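Local coordinates for GGDEF family protein (Caulobacter vibrioides, PDB 3U2A) that belongs to the GGDEF family and carries a PAS-type domain, a fold that generally serves as a sensory and protein-interaction module, at residues Leu19-Ala25 against Asn39-Leu45; Leu62-Arg68 against Phe88-Gly92; Gln70-Val74 against Val85-Arg89; Pro80-Ala86 against Trp98-Glu104. All coordinates share one frame; numbering follows the deposited sequence. Where two conformers were deposited one is given.

All four contacts lie within one PAS domain and involve its antiparallel sheet or the loops beside it. Each is partly buried, combining buried and exposed residues, and interaction 3 lies nearest the chain's centre. Interaction 1, on the opposite side of that centre from interactions 3 and 4, joins the end of helix 12-22 to the end of strand 35-40, mostly by small-residue packing with one backbone bond. Interactions 2 and 3 share Phe88 and Arg89: the first is a polar loop contact with a salt bridge, the second sets helix 68-75 on the chain leaving strand 83-86. Interaction 4 pairs that strand with 98-102 by regular backbone bonds, and its Trp98 touches Phe88. Interactions 1 and 4 also meet the second subunit.

Interaction 1 (Leu19-Ala25 against Asn39-Leu45)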
# COMPACT_ATOMS: atom_id res chain seq x y z
N LEU A 19 5.41 -2.32 3.85
CA LEU A 19 5.56 -2.01 2.42
C LEU A 19 6.40 -3.06 1.70
O LEU A 19 6.03 -3.55 0.62
CB LEU A 19 6.14 -0.60 2.22
CG LEU A 19 5.27 0.61 2.60
CD1 LEU A 19 6.07 1.92 2.49
CD2 LEU A 19 4.00 0.67 1.76
N GLY A 20 7.52 -3.43 2.31
CA GLY A 20 8.42 -4.45 1.77
C GLY A 20 7.75 -5.80 1.66
O GLY A 20 7.92 -6.52 0.67
N ALA A 21 6.97 -6.16 2.68
CA ALA A 21 6.28 -7.44 2.75
C ALA A 21 5.22 -7.55 1.66
O ALA A 21 5.05 -8.60 1.05
CB ALA A 21 5.66 -7.63 4.12
N ALA A 22 4.51 -6.45 1.43
CA ALA A 22 3.48 -6.36 0.40
C ALA A 22 4.07 -6.18 -1.01
O ALA A 22 3.37 -6.42 -1.99
CB ALA A 22 2.53 -5.23 0.73
N ASP A 23 5.34 -5.79 -1.09
CA ASP A 23 6.02 -5.46 -2.36
C ASP A 23 5.37 -4.24 -3.02
O ASP A 23 5.10 -4.24 -4.22
CB ASP A 23 6.01 -6.65 -3.33
CG ASP A 23 7.09 -6.55 -4.39
OD1 ASP A 23 8.14 -5.93 -4.10
OD2 ASP A 23 6.88 -7.08 -5.51
N VAL A 24 5.13 -3.22 -2.20
CA VAL A 24 4.41 -2.01 -2.60
C VAL A 24 5.28 -0.78 -2.25
O VAL A 24 6.12 -0.85 -1.34
CB VAL A 24 3.03 -1.97 -1.85
CG1 VAL A 24 2.47 -0.54 -1.66
CG2 VAL A 24 2.02 -2.88 -2.54
N ALA A 25 5.07 0.34 -2.95
CA ALA A 25 5.71 1.60 -2.56
C ALA A 25 4.66 2.71 -2.47
O ALA A 25 3.57 2.62 -3.05
CB ALA A 25 6.83 1.98 -3.52
N ASN A 39 8.66 5.89 -1.34
CA ASN A 39 8.99 5.23 -0.08
C ASN A 39 8.49 3.79 -0.10
O ASN A 39 7.33 3.54 -0.42
CB ASN A 39 8.36 5.99 1.09
CG ASN A 39 8.86 5.51 2.44
OD1 ASN A 39 8.07 5.13 3.30
ND2 ASN A 39 10.18 5.53 2.63
N GLY A 40 9.35 2.85 0.26
CA GLY A 40 8.96 1.44 0.32
C GLY A 40 9.74 0.61 -0.68
O GLY A 40 10.93 0.84 -0.89
N ALA A 41 9.05 -0.33 -1.33
CA ALA A 41 9.69 -1.36 -2.16
C ALA A 41 10.01 -0.88 -3.58
O ALA A 41 9.77 -1.60 -4.56
CB ALA A 41 8.84 -2.66 -2.19
N ALA A 42 10.57 0.33 -3.69
CA ALA A 42 10.88 0.90 -5.00
C ALA A 42 11.85 0.01 -5.79
O ALA A 42 11.59 -0.31 -6.95
CB ALA A 42 11.45 2.33 -4.86
N ARG A 43 12.94 -0.41 -5.15
CA ARG A 43 13.94 -1.25 -5.82
C ARG A 43 13.32 -2.53 -6.40
O ARG A 43 13.55 -2.86 -7.58
CB ARG A 43 15.12 -1.57 -4.89
CG ARG A 43 16.20 -2.41 -5.56
CD ARG A 43 17.56 -2.28 -4.87
NE ARG A 43 18.53 -3.26 -5.37
CZ ARG A 43 19.12 -3.22 -6.57
NH1 ARG A 43 18.86 -2.25 -7.43
NH2 ARG A 43 19.99 -4.17 -6.91
N ALA A 44 12.54 -3.24 -5.58
CA ALA A 44 11.85 -4.46 -5.99
C ALA A 44 10.94 -4.26 -7.20
O ALA A 44 10.76 -5.18 -8.01
CB ALA A 44 11.07 -5.05 -4.83
N LEU A 45 10.38 -3.06 -7.32
CA LEU A 45 9.42 -2.76 -8.37
C LEU A 45 10.06 -2.23 -9.67
O LEU A 45 9.35 -1.96 -10.64
CB LEU A 45 8.37 -1.77 -7.86
CG LEU A 45 7.42 -2.31 -6.81
CD1 LEU A 45 6.54 -1.19 -6.31
CD2 LEU A 45 6.58 -3.42 -7.37
O HOH W 1 8.49 -6.98 -7.50
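Leu19 lays its CD1 against Asn39 O and Gly40 CA, at the end of strand 35-40 of this PAS fold, and from the other segment Leu45 packs on the chain at Asp23-Ala25. Helix 12-22 ends in a Schellman motif, in which Val24 N bonds to Leu19 O and Asp23, with positive phi, turns the chain into strand 25-30. Ala25 then pairs with Gly40 as an antiparallel non-hydrogen-bonded pair, and their CA atoms are 4.3 Å apart. Leu19 CD1 comes to 3.6 Å from Gly40 CA, a close approach over a residue without a side chain. Beyond the pair, Ala41 N donates to Val24 O at 3.0 Å, the donor standing above the carbonyl plane, while Ala41 itself centres an inverse gamma turn.

The side chains of Asp23 and Leu45 slide past each other in opposite directions. Leu45 has CG anti to its carbonyl carbon (chi1 -68°), which brings CD2 to 3.6 Å from Asp23 O, a buried oxygen that has no polar partner in the model. Its other methyl, CD1, meets Ala25 CB at 4.2 Å. Pro115 also touches both Asp23 and Leu45, and Val113 pairs with Ala25 on the neighbouring strand. Leu19 packs in addition on Leu26 of the second subunit, so this corner borders the dimer contact. A water lies 2.6 Å from Asp23 OD2 and 2.9 Å from Ala44 O, bridging the two segments.

Interaction 2 (Leu62-Arg68 against Phe88-Gly92); sequences LALPQDR and FRVRG
This is a mainly polar contact between two loops of the PAS domain, joining the link between helices 56-62 and 68-75 to the chain that follows strand 83-86. A single backbone bridge, Ala63 with Val90, fixes the alignment. Leu64 N donates to Arg89 O at 3.0 Å, and Arg91 N reaches Leu62 O at 2.9 Å, nearly along the C=O axis.

The carboxylate of Asp67 is the main polar centre. Arg89 grips it side-on: NH2 bonds to OD1 at 2.9 Å and NE to OD2 at 3.0 Å, both oxygens lying close to the guanidinium plane. They are met on their syn sides, and the two planes stand 31° apart. OD2 takes a second donor on its anti lone pair, Arg89 N at 2.8 Å, so one residue supplies three N-H groups to a single carboxylate, which would be expected to favour its charged form. The bend of Arg89 at chi3 (-72°) curls the guanidinium back to Asp67, and Leu64 CD2 lies over one face of it.

Two apolar contacts accompany this network: Leu62 CG meets Val90 CB, and Ala63 CB touches the Phe88 ring, which continues inward to Trp98 and Phe59. Separately, the bent Arg91 chain brings NE to Ala63 O, with the donor well above the carbonyl plane, while Pro65 covers one face of its guanidinium. On the side of Arg89 NH2, Gln66 approaches with its amide turned 78° from the guanidinium, and a water accepts from Gln66 NE2 at 2.7 Å and from Arg89 NH2 at 3.2 Å.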
# COMPACT_ATOMS: atom_id res chain seq x y z
N LEU A 62 12.35 6.54 -17.40
CA LEU A 62 12.41 5.18 -16.90
C LEU A 62 11.29 4.29 -17.45
O LEU A 62 11.46 3.08 -17.54
CB LEU A 62 12.42 5.16 -15.36
CG LEU A 62 12.87 3.83 -14.72
CD1 LEU A 62 14.33 3.52 -15.02
CD2 LEU A 62 12.62 3.83 -13.23
N ALA A 63 10.16 4.89 -17.80
CA ALA A 63 9.07 4.16 -18.46
C ALA A 63 9.57 3.53 -19.76
O ALA A 63 10.42 4.11 -20.44
CB ALA A 63 7.90 5.09 -18.73
N LEU A 64 9.07 2.35 -20.10
CA LEU A 64 9.25 1.84 -21.47
C LEU A 64 8.70 2.91 -22.42
O LEU A 64 7.65 3.49 -22.15
CB LEU A 64 8.55 0.49 -21.67
CG LEU A 64 9.41 -0.76 -21.78
CD1 LEU A 64 10.55 -0.81 -20.76
CD2 LEU A 64 8.55 -2.02 -21.71
N PRO A 65 9.43 3.21 -23.51
CA PRO A 65 9.01 4.30 -24.38
C PRO A 65 7.55 4.17 -24.85
O PRO A 65 6.83 5.16 -24.83
CB PRO A 65 9.98 4.21 -25.55
CG PRO A 65 11.24 3.67 -24.93
CD PRO A 65 10.75 2.67 -23.92
N GLN A 66 7.12 2.96 -25.22
CA GLN A 66 5.74 2.75 -25.69
C GLN A 66 4.67 2.94 -24.61
O GLN A 66 3.48 3.09 -24.92
CB GLN A 66 5.58 1.39 -26.40
CG GLN A 66 5.77 0.15 -25.51
CD GLN A 66 7.21 -0.37 -25.50
OE1 GLN A 66 8.17 0.40 -25.42
NE2 GLN A 66 7.35 -1.70 -25.59
N ASP A 67 5.11 2.94 -23.35
CA ASP A 67 4.21 3.11 -22.20
C ASP A 67 4.20 4.53 -21.63
O ASP A 67 3.60 4.76 -20.57
CB ASP A 67 4.60 2.14 -21.08
CG ASP A 67 4.21 0.69 -21.37
OD1 ASP A 67 3.89 0.35 -22.53
OD2 ASP A 67 4.23 -0.12 -20.43
N ARG A 68 4.82 5.49 -22.31
CA ARG A 68 4.95 6.83 -21.76
C ARG A 68 3.66 7.65 -21.70
O ARG A 68 3.55 8.55 -20.86
CB ARG A 68 6.11 7.59 -22.40
CG ARG A 68 7.41 6.94 -22.01
CD ARG A 68 8.60 7.61 -22.61
NE ARG A 68 9.79 7.10 -21.94
CZ ARG A 68 10.98 7.01 -22.52
NH1 ARG A 68 11.13 7.37 -23.79
NH2 ARG A 68 11.99 6.54 -21.84
N PHE A 88 1.86 0.83 -16.19
CA PHE A 88 2.91 0.87 -17.21
C PHE A 88 4.12 0.09 -16.76
O PHE A 88 4.26 -0.23 -15.57
CB PHE A 88 3.30 2.31 -17.58
CG PHE A 88 3.88 3.13 -16.44
CD1 PHE A 88 3.04 3.83 -15.57
CD2 PHE A 88 5.25 3.23 -16.27
CE1 PHE A 88 3.56 4.59 -14.53
CE2 PHE A 88 5.79 4.00 -15.22
CZ PHE A 88 4.94 4.67 -14.36
N ARG A 89 5.00 -0.21 -17.72
CA ARG A 89 6.22 -0.94 -17.42
C ARG A 89 7.36 0.04 -17.36
O ARG A 89 7.32 1.06 -18.04
CB ARG A 89 6.50 -1.96 -18.52
CG ARG A 89 5.45 -3.04 -18.64
CD ARG A 89 5.52 -3.73 -19.99
NE ARG A 89 5.05 -2.88 -21.08
CZ ARG A 89 4.95 -3.25 -22.35
NH1 ARG A 89 5.30 -4.47 -22.71
NH2 ARG A 89 4.51 -2.39 -23.25
N VAL A 90 8.36 -0.26 -16.54
CA VAL A 90 9.61 0.50 -16.53
C VAL A 90 10.72 -0.39 -17.08
O VAL A 90 10.52 -1.60 -17.24
CB VAL A 90 9.99 1.03 -15.12
CG1 VAL A 90 9.02 2.13 -14.68
CG2 VAL A 90 10.04 -0.11 -14.09
N ARG A 91 11.88 0.21 -17.37
CA ARG A 91 13.05 -0.55 -17.83
C ARG A 91 13.31 -1.71 -16.89
O ARG A 91 13.30 -1.55 -15.67
CB ARG A 91 14.30 0.35 -17.90
CG ARG A 91 14.10 1.75 -18.50
CD ARG A 91 13.59 1.74 -19.94
NE ARG A 91 13.38 3.09 -20.46
CZ ARG A 91 14.06 3.63 -21.47
NH1 ARG A 91 15.00 2.93 -22.10
NH2 ARG A 91 13.79 4.86 -21.87
N GLY A 92 13.53 -2.90 -17.45
CA GLY A 92 13.61 -4.13 -16.66
C GLY A 92 12.41 -5.01 -16.97
O GLY A 92 12.50 -6.24 -16.94
O HOH W 2 5.15 -3.17 -26.24

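Interaction 3 (Gln70-Val74 against Val85-Arg89)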
# COMPACT_ATOMS: atom_id res chain seq x y z
N GLN A 70 0.79 6.22 -20.78
CA GLN A 70 0.28 5.71 -19.50
C GLN A 70 1.02 6.27 -18.28
O GLN A 70 0.38 6.66 -17.30
CB GLN A 70 0.23 4.17 -19.49
CG GLN A 70 -1.14 3.58 -19.90
CD GLN A 70 -2.29 3.99 -18.96
OE1 GLN A 70 -2.38 3.54 -17.80
NE2 GLN A 70 -3.17 4.85 -19.46
N ALA A 71 2.35 6.34 -18.34
CA ALA A 71 3.17 7.01 -17.31
C ALA A 71 2.71 8.45 -17.01
O ALA A 71 2.67 8.88 -15.85
CB ALA A 71 4.65 7.01 -17.69
N GLU A 72 2.37 9.18 -18.08
CA GLU A 72 1.98 10.57 -17.97
C GLU A 72 0.69 10.74 -17.19
O GLU A 72 0.47 11.81 -16.59
CB GLU A 72 1.83 11.21 -19.36
CG GLU A 72 2.03 12.73 -19.37
CD GLU A 72 3.42 13.14 -18.86
OE1 GLU A 72 3.51 14.18 -18.17
OE2 GLU A 72 4.41 12.42 -19.11
N GLU A 73 -0.16 9.70 -17.19
CA GLU A 73 -1.41 9.73 -16.42
C GLU A 73 -1.17 9.89 -14.91
O GLU A 73 -2.05 10.39 -14.20
CB GLU A 73 -2.27 8.50 -16.71
CG GLU A 73 -2.84 8.44 -18.14
CD GLU A 73 -3.69 9.65 -18.50
OE1 GLU A 73 -4.60 9.98 -17.72
OE2 GLU A 73 -3.44 10.28 -19.55
N VAL A 74 0.00 9.48 -14.42
CA VAL A 74 0.40 9.76 -13.05
C VAL A 74 0.69 11.26 -12.82
O VAL A 74 0.20 11.84 -11.84
CB VAL A 74 1.62 8.90 -12.59
CG1 VAL A 74 1.99 9.23 -11.14
CG2 VAL A 74 1.33 7.40 -12.74
N VAL A 85 -5.20 6.67 -11.78
CA VAL A 85 -5.10 5.25 -12.09
C VAL A 85 -4.24 5.10 -13.34
O VAL A 85 -4.55 5.66 -14.40
CB VAL A 85 -6.49 4.56 -12.29
CG1 VAL A 85 -6.32 3.06 -12.57
CG2 VAL A 85 -7.38 4.75 -11.08
N ALA A 86 -3.14 4.36 -13.22
CA ALA A 86 -2.26 4.17 -14.35
C ALA A 86 -1.57 2.83 -14.24
O ALA A 86 -1.36 2.31 -13.14
CB ALA A 86 -1.24 5.30 -14.45
N ARG A 87 -1.20 2.27 -15.38
CA ARG A 87 -0.40 1.05 -15.38
C ARG A 87 0.60 1.11 -16.50
O ARG A 87 0.25 1.42 -17.63
CB ARG A 87 -1.28 -0.21 -15.46
CG ARG A 87 -2.27 -0.27 -16.60
CD ARG A 87 -3.06 -1.58 -16.53
NE ARG A 87 -2.21 -2.76 -16.69
CZ ARG A 87 -1.94 -3.34 -17.86
NH1 ARG A 87 -2.47 -2.87 -18.98
NH2 ARG A 87 -1.15 -4.40 -17.91
N PHE A 88 1.86 0.83 -16.19
CA PHE A 88 2.91 0.87 -17.21
C PHE A 88 4.12 0.09 -16.76
O PHE A 88 4.26 -0.23 -15.57
CB PHE A 88 3.30 2.31 -17.58
CG PHE A 88 3.88 3.13 -16.44
CD1 PHE A 88 3.04 3.83 -15.57
CD2 PHE A 88 5.25 3.23 -16.27
CE1 PHE A 88 3.56 4.59 -14.53
CE2 PHE A 88 5.79 4.00 -15.22
CZ PHE A 88 4.94 4.67 -14.36
N ARG A 89 5.00 -0.21 -17.72
CA ARG A 89 6.22 -0.94 -17.42
C ARG A 89 7.36 0.04 -17.36
O ARG A 89 7.32 1.06 -18.04
CB ARG A 89 6.50 -1.96 -18.52
CG ARG A 89 5.45 -3.04 -18.64
CD ARG A 89 5.52 -3.73 -19.99
NE ARG A 89 5.05 -2.88 -21.08
CZ ARG A 89 4.95 -3.25 -22.35
NH1 ARG A 89 5.30 -4.47 -22.71
NH2 ARG A 89 4.51 -2.39 -23.25
O HOH W 3 -5.10 6.00 -16.98
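Gln70 OE1 accepts the backbone N-H of Arg87 at 3.0 Å in a nearly straight bond, with an N-H...O angle of 168° and the donor in the carbonyl plane of the amide. The side chain bends at chi2 (-62°), which lays its amide beside the chain at Arg87. Along the way CB and CG pass beside Arg87 O, with CB at 3.3 Å. The other end of the amide reaches a water: Gln70 NE2 donates to it in a weak bond, and the water donates in turn to Val85 O at 2.7 Å. The amide is therefore tied directly at Arg87 and, weakly and through water, at Val85.

In the PAS fold, helix 68-75 packs here against the end of strand 83-86, the outermost strand of the sheet within this chain, and the segment just beyond it. Phe88 presents one ring face to the helix, and Ala71 CA sits over it in a CH-pi contact, 3.9 Å from the ring centroid and 21° off the normal. Ala71 CB also touches CE2 and CZ of the ring. Val74 comes from a different direction: its CG2 lies at the ring edge, 4.0 Å from Phe88 CE1, the two side chains crossing at about a right angle. The same methyl bears on Ala86 CB at 3.7 Å, wedged between strand and ring. Trp98 of the next strand stacks on Phe88, and Phe59 of helix 56-62 also meets the ring. Ala86 CB points at the helix, where it also meets Gln70 O at 3.5 Å.

Interaction 4 (Pro80-Ala86 against Trp98-Glu104)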
# COMPACT_ATOMS: atom_id res chain seq x y z
N PRO A 80 -8.53 18.72 -7.19
CA PRO A 80 -8.57 17.93 -5.96
C PRO A 80 -9.69 16.90 -5.96
O PRO A 80 -10.81 17.21 -6.40
CB PRO A 80 -8.82 19.00 -4.88
CG PRO A 80 -8.14 20.18 -5.43
CD PRO A 80 -8.48 20.16 -6.90
N GLY A 81 -9.38 15.69 -5.51
CA GLY A 81 -10.35 14.60 -5.51
C GLY A 81 -10.31 13.71 -6.73
O GLY A 81 -10.91 12.63 -6.72
N SER A 82 -9.61 14.14 -7.79
CA SER A 82 -9.49 13.35 -9.02
C SER A 82 -8.66 12.08 -8.79
O SER A 82 -7.53 12.15 -8.28
CB SER A 82 -8.86 14.17 -10.15
OG SER A 82 -9.70 15.25 -10.53
N GLU A 83 -9.22 10.93 -9.15
CA GLU A 83 -8.50 9.66 -9.04
C GLU A 83 -7.33 9.61 -10.01
O GLU A 83 -7.41 10.15 -11.12
CB GLU A 83 -9.44 8.49 -9.32
CG GLU A 83 -10.25 8.04 -8.10
CD GLU A 83 -10.91 6.68 -8.31
OE1 GLU A 83 -10.78 6.10 -9.42
OE2 GLU A 83 -11.56 6.19 -7.36
N VAL A 84 -6.23 9.01 -9.55
CA VAL A 84 -5.10 8.67 -10.40
C VAL A 84 -5.09 7.15 -10.54
O VAL A 84 -5.02 6.43 -9.54
CB VAL A 84 -3.77 9.15 -9.78
CG1 VAL A 84 -2.58 8.68 -10.62
CG2 VAL A 84 -3.75 10.67 -9.65
N VAL A 85 -5.20 6.67 -11.78
CA VAL A 85 -5.10 5.25 -12.09
C VAL A 85 -4.24 5.10 -13.34
O VAL A 85 -4.55 5.66 -14.40
CB VAL A 85 -6.49 4.56 -12.29
CG1 VAL A 85 -6.32 3.06 -12.57
CG2 VAL A 85 -7.38 4.75 -11.08
N ALA A 86 -3.14 4.36 -13.22
CA ALA A 86 -2.26 4.17 -14.35
C ALA A 86 -1.57 2.83 -14.24
O ALA A 86 -1.36 2.31 -13.14
CB ALA A 86 -1.24 5.30 -14.45
N TRP A 98 -0.37 2.09 -10.55
CA TRP A 98 -0.34 3.28 -9.71
C TRP A 98 -1.77 3.69 -9.40
O TRP A 98 -2.57 3.84 -10.31
CB TRP A 98 0.41 4.42 -10.41
CG TRP A 98 1.82 4.06 -10.78
CD1 TRP A 98 2.23 3.09 -11.67
CD2 TRP A 98 3.01 4.68 -10.30
NE1 TRP A 98 3.60 3.06 -11.74
CE2 TRP A 98 4.11 4.03 -10.92
CE3 TRP A 98 3.25 5.73 -9.39
CZ2 TRP A 98 5.44 4.39 -10.66
CZ3 TRP A 98 4.59 6.09 -9.14
CH2 TRP A 98 5.67 5.42 -9.77
N ARG A 99 -2.10 3.82 -8.12
CA ARG A 99 -3.44 4.25 -7.69
C ARG A 99 -3.32 5.32 -6.61
O ARG A 99 -2.65 5.15 -5.60
CB ARG A 99 -4.24 3.08 -7.13
CG ARG A 99 -4.52 1.95 -8.11
CD ARG A 99 -5.89 2.03 -8.80
NE ARG A 99 -6.92 2.77 -8.06
CZ ARG A 99 -8.23 2.60 -8.21
NH1 ARG A 99 -8.72 1.69 -9.06
NH2 ARG A 99 -9.08 3.34 -7.50
N GLY A 100 -4.01 6.44 -6.81
CA GLY A 100 -4.01 7.49 -5.79
C GLY A 100 -5.04 8.55 -6.10
O GLY A 100 -6.05 8.27 -6.77
N VAL A 101 -4.80 9.76 -5.61
CA VAL A 101 -5.76 10.85 -5.78
C VAL A 101 -5.03 12.18 -5.69
O VAL A 101 -3.96 12.26 -5.06
CB VAL A 101 -6.91 10.76 -4.70
CG1 VAL A 101 -6.48 11.36 -3.40
CG2 VAL A 101 -8.17 11.45 -5.18
N TRP A 102 -5.60 13.21 -6.31
CA TRP A 102 -5.17 14.58 -6.10
C TRP A 102 -5.70 15.07 -4.74
O TRP A 102 -6.89 14.93 -4.42
CB TRP A 102 -5.53 15.48 -7.31
CG TRP A 102 -4.59 15.12 -8.42
CD1 TRP A 102 -4.68 14.04 -9.26
CD2 TRP A 102 -3.35 15.76 -8.73
NE1 TRP A 102 -3.57 13.99 -10.09
CE2 TRP A 102 -2.74 15.03 -9.79
CE3 TRP A 102 -2.69 16.89 -8.22
CZ2 TRP A 102 -1.51 15.39 -10.34
CZ3 TRP A 102 -1.46 17.25 -8.78
CH2 TRP A 102 -0.89 16.51 -9.83
N LEU A 103 -4.78 15.56 -3.92
CA LEU A 103 -5.06 15.91 -2.53
C LEU A 103 -5.83 17.23 -2.40
O LEU A 103 -5.98 17.97 -3.37
CB LEU A 103 -3.76 15.95 -1.72
CG LEU A 103 -2.92 14.66 -1.78
CD1 LEU A 103 -1.64 14.81 -1.00
CD2 LEU A 103 -3.72 13.43 -1.31
N GLU A 104 -6.34 17.50 -1.20
CA GLU A 104 -7.12 18.70 -0.95
C GLU A 104 -6.27 19.97 -0.79
O GLU A 104 -6.70 21.07 -1.14
CB GLU A 104 -8.01 18.49 0.28
CG GLU A 104 -9.08 17.44 0.07
CD GLU A 104 -10.01 17.79 -1.07
OE1 GLU A 104 -10.66 18.86 -1.01
OE2 GLU A 104 -10.10 17.00 -2.03
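Six backbone hydrogen bonds tie the two segments, among them Trp98 N to Ala86 O at 2.8 Å and Val84 N to Gly100 O at 2.9 Å. Val84 with Gly100 and Ala86 with Trp98 are the hydrogen-bonded pairs, each with reciprocal bonds. Toward the outer end Trp102 N donates to Ser82 O, and Gly81 N closes the series on Trp102 O at 2.8 Å. A weaker electrostatic contact lies on the face of Val85 and Arg99: Glu83 OE1 stands 3.8 Å from Arg99 NH2, a long salt bridge with the oxygen well out of the guanidinium plane. Strands 83-86 and 98-102 thus form an antiparallel beta hairpin at one edge of the PAS sheet, their directions 157° apart.

Val85 and Arg99 lie side by side, pointing the same way. Arg99 is bent at chi2 and chi3, bringing one guanidinium face over Val85 CG2. Phe119 of the second subunit also packs on Arg99. On the other face Val84 CG2, anti to its carbonyl carbon, reaches the Trp102 indole at CD1, 3.5 Å away, the two side chains meeting at a slant. The Trp102 ring edge faces Ser82 O in plane, CD1 lying 3.6 Å from it.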